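Local coordinates for early 35 kDa protein (Autographa californica nucleopolyhedrovirus, PDB 1P35) that inhibits caspases to block the apoptosis that infection triggers in the insect host, and also suppresses the host's antiviral RNA interference, at residues Ser11-Arg25 and Glu192-Phe204. Numbering follows the deposited sequence.
Sequences SQTIIRDCQVDKQTR and EYDVVAYVDSVQF. With PO4 (phosphate ion), chain D; EDO (1,2-ethanediol), chain G.
R16 and Y198 lie side by side in a parallel pair of β-strands, 11-21 and 192-199, part of the β-rich core of this caspase inhibitor. The strands are laced by alternating backbone bonds from T13 N to D194 O through D200 N to D17 O. I14 and V196 share the R16 face, which helix 62-74 covers on the 11-21 side; T13, V195, I15 and A197 line the other, where I15 CD1 meets V195 CG2 at 3.9 Å. R16 CG sits 3.7 Å from Y198 CD1, and the guanidinium is turned 55° from the ring. With CG anti to the backbone N (chi1 -164°) and a bend at chi3, the arginine reaches a phosphate with both terminal nitrogens, while its NH2 also salt-bridges E26; an ethanediol carbon, like the phosphate probably from the crystallisation liquor, covers one ring face of Y198. R25, on the neighbouring strand 24-33, holds D200 end-on: NH1 and NH2 both donate to D200 O, at 3.2 and 3.0 Å. The same guanidinium grips D17 OD1 side-on through NE and NH2, a buried salt bridge that fixes its rotation; Y170 OH holds the other D17 oxygen. D200 CG, between its backbone N and carbonyl carbon (chi1 70°), turns the carboxylate back onto strand 11-21, where the syn lone pair of OD1 takes Q19 N at 3.0 Å and S201 OG donates to that oxygen from above the carboxylate plane.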
# COMPACT_ATOMS: atom_id res chain seq x y z
N SER A 11 19.89 -2.85 2.46
CA SER A 11 19.15 -3.62 1.44
C SER A 11 17.99 -2.80 0.90
O SER A 11 17.76 -1.66 1.32
CB SER A 11 18.61 -4.96 1.98
OG SER A 11 17.53 -4.81 2.90
N GLN A 12 17.29 -3.36 -0.08
CA GLN A 12 16.11 -2.72 -0.62
C GLN A 12 16.25 -1.23 -1.00
O GLN A 12 15.47 -0.37 -0.53
CB GLN A 12 14.96 -2.86 0.39
CG GLN A 12 14.66 -4.28 0.88
CD GLN A 12 13.74 -4.26 2.10
OE1 GLN A 12 12.52 -4.05 2.00
NE2 GLN A 12 14.35 -4.41 3.28
N THR A 13 17.19 -0.94 -1.90
CA THR A 13 17.40 0.40 -2.38
C THR A 13 16.46 0.64 -3.57
O THR A 13 16.36 -0.18 -4.48
CB THR A 13 18.91 0.60 -2.77
OG1 THR A 13 19.73 0.40 -1.60
CG2 THR A 13 19.16 2.00 -3.27
N ILE A 14 15.76 1.77 -3.52
CA ILE A 14 14.82 2.17 -4.56
C ILE A 14 15.22 3.56 -5.04
O ILE A 14 15.39 4.47 -4.24
CB ILE A 14 13.40 2.19 -3.99
CG1 ILE A 14 13.10 0.82 -3.36
CG2 ILE A 14 12.39 2.43 -5.09
CD1 ILE A 14 11.72 0.70 -2.76
N ILE A 15 15.30 3.73 -6.36
CA ILE A 15 15.76 4.94 -6.96
C ILE A 15 14.88 5.39 -8.08
O ILE A 15 14.37 4.56 -8.83
CB ILE A 15 17.16 4.72 -7.59
CG1 ILE A 15 18.16 4.34 -6.51
CG2 ILE A 15 17.57 5.92 -8.46
CD1 ILE A 15 19.53 3.87 -7.13
N ARG A 16 14.72 6.71 -8.19
CA ARG A 16 13.97 7.28 -9.30
C ARG A 16 14.70 8.57 -9.64
O ARG A 16 15.11 9.33 -8.75
CB ARG A 16 12.52 7.61 -8.93
CG ARG A 16 11.69 7.84 -10.18
CD ARG A 16 10.27 8.41 -9.91
NE ARG A 16 10.38 9.76 -9.37
CZ ARG A 16 9.37 10.52 -8.98
NH1 ARG A 16 8.11 10.08 -9.06
NH2 ARG A 16 9.62 11.75 -8.53
N ASP A 17 14.88 8.82 -10.93
CA ASP A 17 15.56 10.03 -11.38
C ASP A 17 14.82 10.44 -12.65
O ASP A 17 14.81 9.70 -13.61
CB ASP A 17 17.03 9.74 -11.63
CG ASP A 17 17.82 10.98 -12.01
OD1 ASP A 17 17.51 11.56 -13.07
OD2 ASP A 17 18.75 11.37 -11.26
N CYS A 18 14.21 11.62 -12.61
CA CYS A 18 13.41 12.12 -13.72
C CYS A 18 13.80 13.56 -14.13
O CYS A 18 14.33 14.32 -13.32
CB CYS A 18 11.91 12.10 -13.31
SG CYS A 18 11.18 10.51 -12.76
N GLN A 19 13.54 13.91 -15.39
CA GLN A 19 13.81 15.25 -15.91
C GLN A 19 12.69 16.08 -15.27
O GLN A 19 11.56 15.63 -15.25
CB GLN A 19 13.66 15.27 -17.45
CG GLN A 19 14.34 16.47 -18.19
CD GLN A 19 15.93 16.47 -18.15
OE1 GLN A 19 16.59 15.47 -18.47
NE2 GLN A 19 16.51 17.61 -17.79
N VAL A 20 13.03 17.25 -14.70
CA VAL A 20 12.02 18.14 -14.09
C VAL A 20 11.70 19.20 -15.16
O VAL A 20 10.54 19.54 -15.36
CB VAL A 20 12.56 18.83 -12.86
CG1 VAL A 20 11.64 20.00 -12.47
CG2 VAL A 20 12.66 17.83 -11.69
N ASP A 21 12.75 19.70 -15.81
CA ASP A 21 12.68 20.64 -16.93
C ASP A 21 13.97 20.54 -17.73
O ASP A 21 14.87 19.77 -17.38
CB ASP A 21 12.46 22.11 -16.53
CG ASP A 21 13.58 22.67 -15.66
OD1 ASP A 21 14.78 22.45 -15.96
OD2 ASP A 21 13.25 23.37 -14.69
N LYS A 22 14.07 21.35 -18.77
CA LYS A 22 15.25 21.35 -19.62
C LYS A 22 16.61 21.38 -18.88
O LYS A 22 17.60 20.88 -19.41
CB LYS A 22 15.17 22.51 -20.66
CG LYS A 22 16.28 22.47 -21.71
CD LYS A 22 16.08 23.48 -22.85
CE LYS A 22 17.20 23.36 -23.91
NZ LYS A 22 16.97 24.20 -25.15
N GLN A 23 16.68 21.94 -17.67
CA GLN A 23 17.99 21.93 -16.99
C GLN A 23 17.97 21.45 -15.56
O GLN A 23 18.87 21.75 -14.80
CB GLN A 23 18.65 23.29 -16.97
CG GLN A 23 17.89 24.37 -16.27
CD GLN A 23 17.06 25.12 -17.26
OE1 GLN A 23 17.41 25.18 -18.42
NE2 GLN A 23 15.96 25.71 -16.81
N THR A 24 16.94 20.70 -15.22
CA THR A 24 16.81 20.20 -13.88
C THR A 24 16.31 18.77 -13.93
O THR A 24 15.49 18.41 -14.81
CB THR A 24 15.80 21.05 -13.06
OG1 THR A 24 16.03 22.46 -13.28
CG2 THR A 24 15.91 20.70 -11.58
N ARG A 25 16.78 17.96 -12.99
CA ARG A 25 16.31 16.57 -12.87
C ARG A 25 16.17 16.31 -11.38
O ARG A 25 16.74 17.06 -10.56
CB ARG A 25 17.28 15.55 -13.53
CG ARG A 25 17.41 15.64 -15.04
CD ARG A 25 18.35 14.56 -15.61
NE ARG A 25 17.89 13.21 -15.26
CZ ARG A 25 17.16 12.43 -16.07
NH1 ARG A 25 16.82 12.86 -17.28
NH2 ARG A 25 16.77 11.23 -15.68
N GLU A 192 27.16 -7.35 -3.55
CA GLU A 192 25.76 -7.84 -3.57
C GLU A 192 24.89 -6.68 -3.91
O GLU A 192 25.10 -5.60 -3.38
CB GLU A 192 25.32 -8.34 -2.18
CG GLU A 192 26.03 -9.57 -1.63
CD GLU A 192 25.55 -9.96 -0.24
OE1 GLU A 192 24.48 -10.59 -0.11
OE2 GLU A 192 26.24 -9.61 0.74
N TYR A 193 23.94 -6.88 -4.82
CA TYR A 193 23.01 -5.80 -5.17
C TYR A 193 21.56 -6.14 -4.85
O TYR A 193 21.16 -7.28 -4.88
CB TYR A 193 23.05 -5.49 -6.64
CG TYR A 193 24.31 -4.89 -7.15
CD1 TYR A 193 25.45 -5.67 -7.42
CD2 TYR A 193 24.34 -3.52 -7.48
CE1 TYR A 193 26.58 -5.11 -8.03
CE2 TYR A 193 25.45 -2.95 -8.08
CZ TYR A 193 26.56 -3.73 -8.36
OH TYR A 193 27.61 -3.11 -9.01
N ASP A 194 20.78 -5.12 -4.49
CA ASP A 194 19.36 -5.28 -4.20
C ASP A 194 18.80 -3.88 -4.37
O ASP A 194 18.66 -3.11 -3.40
CB ASP A 194 19.07 -5.81 -2.79
CG ASP A 194 17.58 -6.06 -2.59
OD1 ASP A 194 16.88 -6.21 -3.63
OD2 ASP A 194 17.11 -6.11 -1.44
N VAL A 195 18.45 -3.57 -5.62
CA VAL A 195 18.00 -2.24 -5.97
C VAL A 195 17.14 -2.29 -7.25
O VAL A 195 17.29 -3.19 -8.08
CB VAL A 195 19.29 -1.35 -6.21
CG1 VAL A 195 20.20 -1.99 -7.39
CG2 VAL A 195 18.93 0.06 -6.52
N VAL A 196 16.18 -1.36 -7.33
CA VAL A 196 15.32 -1.17 -8.49
C VAL A 196 15.44 0.34 -8.76
O VAL A 196 15.69 1.12 -7.83
CB VAL A 196 13.80 -1.57 -8.25
CG1 VAL A 196 13.68 -3.06 -7.96
CG2 VAL A 196 13.23 -0.82 -7.07
N ALA A 197 15.35 0.71 -10.04
CA ALA A 197 15.43 2.08 -10.47
C ALA A 197 14.51 2.35 -11.67
O ALA A 197 14.24 1.47 -12.53
CB ALA A 197 16.86 2.46 -10.83
N TYR A 198 13.99 3.56 -11.68
CA TYR A 198 13.12 4.07 -12.71
C TYR A 198 13.83 5.37 -13.15
O TYR A 198 14.06 6.24 -12.30
CB TYR A 198 11.71 4.35 -12.10
CG TYR A 198 10.74 5.00 -13.07
CD1 TYR A 198 10.90 6.35 -13.43
CD2 TYR A 198 9.68 4.27 -13.63
CE1 TYR A 198 10.03 6.97 -14.32
CE2 TYR A 198 8.78 4.87 -14.53
CZ TYR A 198 8.96 6.23 -14.87
OH TYR A 198 8.04 6.90 -15.65
N VAL A 199 14.19 5.51 -14.44
CA VAL A 199 14.91 6.73 -14.91
C VAL A 199 14.33 7.12 -16.26
O VAL A 199 14.33 6.30 -17.16
CB VAL A 199 16.43 6.50 -15.13
CG1 VAL A 199 17.11 7.85 -15.40
CG2 VAL A 199 17.08 5.81 -13.89
N ASP A 200 13.82 8.35 -16.39
CA ASP A 200 13.20 8.77 -17.66
C ASP A 200 14.03 9.77 -18.42
O ASP A 200 15.04 10.24 -17.93
CB ASP A 200 11.77 9.31 -17.44
CG ASP A 200 11.70 10.67 -16.72
OD1 ASP A 200 12.61 11.50 -16.85
OD2 ASP A 200 10.67 10.92 -16.05
N SER A 201 13.60 10.05 -19.65
CA SER A 201 14.26 10.97 -20.56
C SER A 201 15.71 10.57 -20.78
O SER A 201 16.60 11.43 -20.77
CB SER A 201 14.20 12.41 -20.05
OG SER A 201 12.90 12.70 -19.56
N VAL A 202 15.93 9.27 -20.98
CA VAL A 202 17.28 8.75 -21.21
C VAL A 202 17.45 7.93 -22.45
O VAL A 202 16.55 7.29 -22.89
CB VAL A 202 17.82 7.91 -19.99
CG1 VAL A 202 18.17 8.86 -18.88
CG2 VAL A 202 16.74 6.86 -19.50
N GLN A 203 18.63 8.02 -23.03
CA GLN A 203 18.96 7.27 -24.22
C GLN A 203 19.39 5.84 -23.86
O GLN A 203 19.96 5.58 -22.80
CB GLN A 203 20.11 7.95 -24.97
CG GLN A 203 19.76 9.27 -25.65
CD GLN A 203 20.98 9.90 -26.30
OE1 GLN A 203 21.74 9.23 -27.00
NE2 GLN A 203 21.16 11.20 -26.07
N PHE A 204 19.12 4.93 -24.78
CA PHE A 204 19.49 3.53 -24.61
C PHE A 204 20.99 3.35 -24.78
O PHE A 204 21.62 4.00 -25.62
CB PHE A 204 18.78 2.70 -25.67
CG PHE A 204 18.93 1.23 -25.48
CD1 PHE A 204 18.40 0.60 -24.35
CD2 PHE A 204 19.55 0.46 -26.46
CE1 PHE A 204 18.49 -0.77 -24.19
CE2 PHE A 204 19.64 -0.93 -26.31
CZ PHE A 204 19.11 -1.54 -25.17
P PO4 D . 5.79 13.22 -8.49
O1 PO4 D . 7.16 13.89 -8.59
O2 PO4 D . 4.83 14.20 -7.83
O3 PO4 D . 5.27 12.85 -9.87
O4 PO4 D . 5.94 11.96 -7.68
C1 EDO G . 6.61 5.92 -10.01
O1 EDO G . 5.18 5.95 -10.31
C2 EDO G . 7.41 6.60 -11.08
O2 EDO G . 7.12 7.97 -11.04
O HOH W 1 20.36 -2.21 -1.30
O HOH W 2 9.87 13.49 -16.04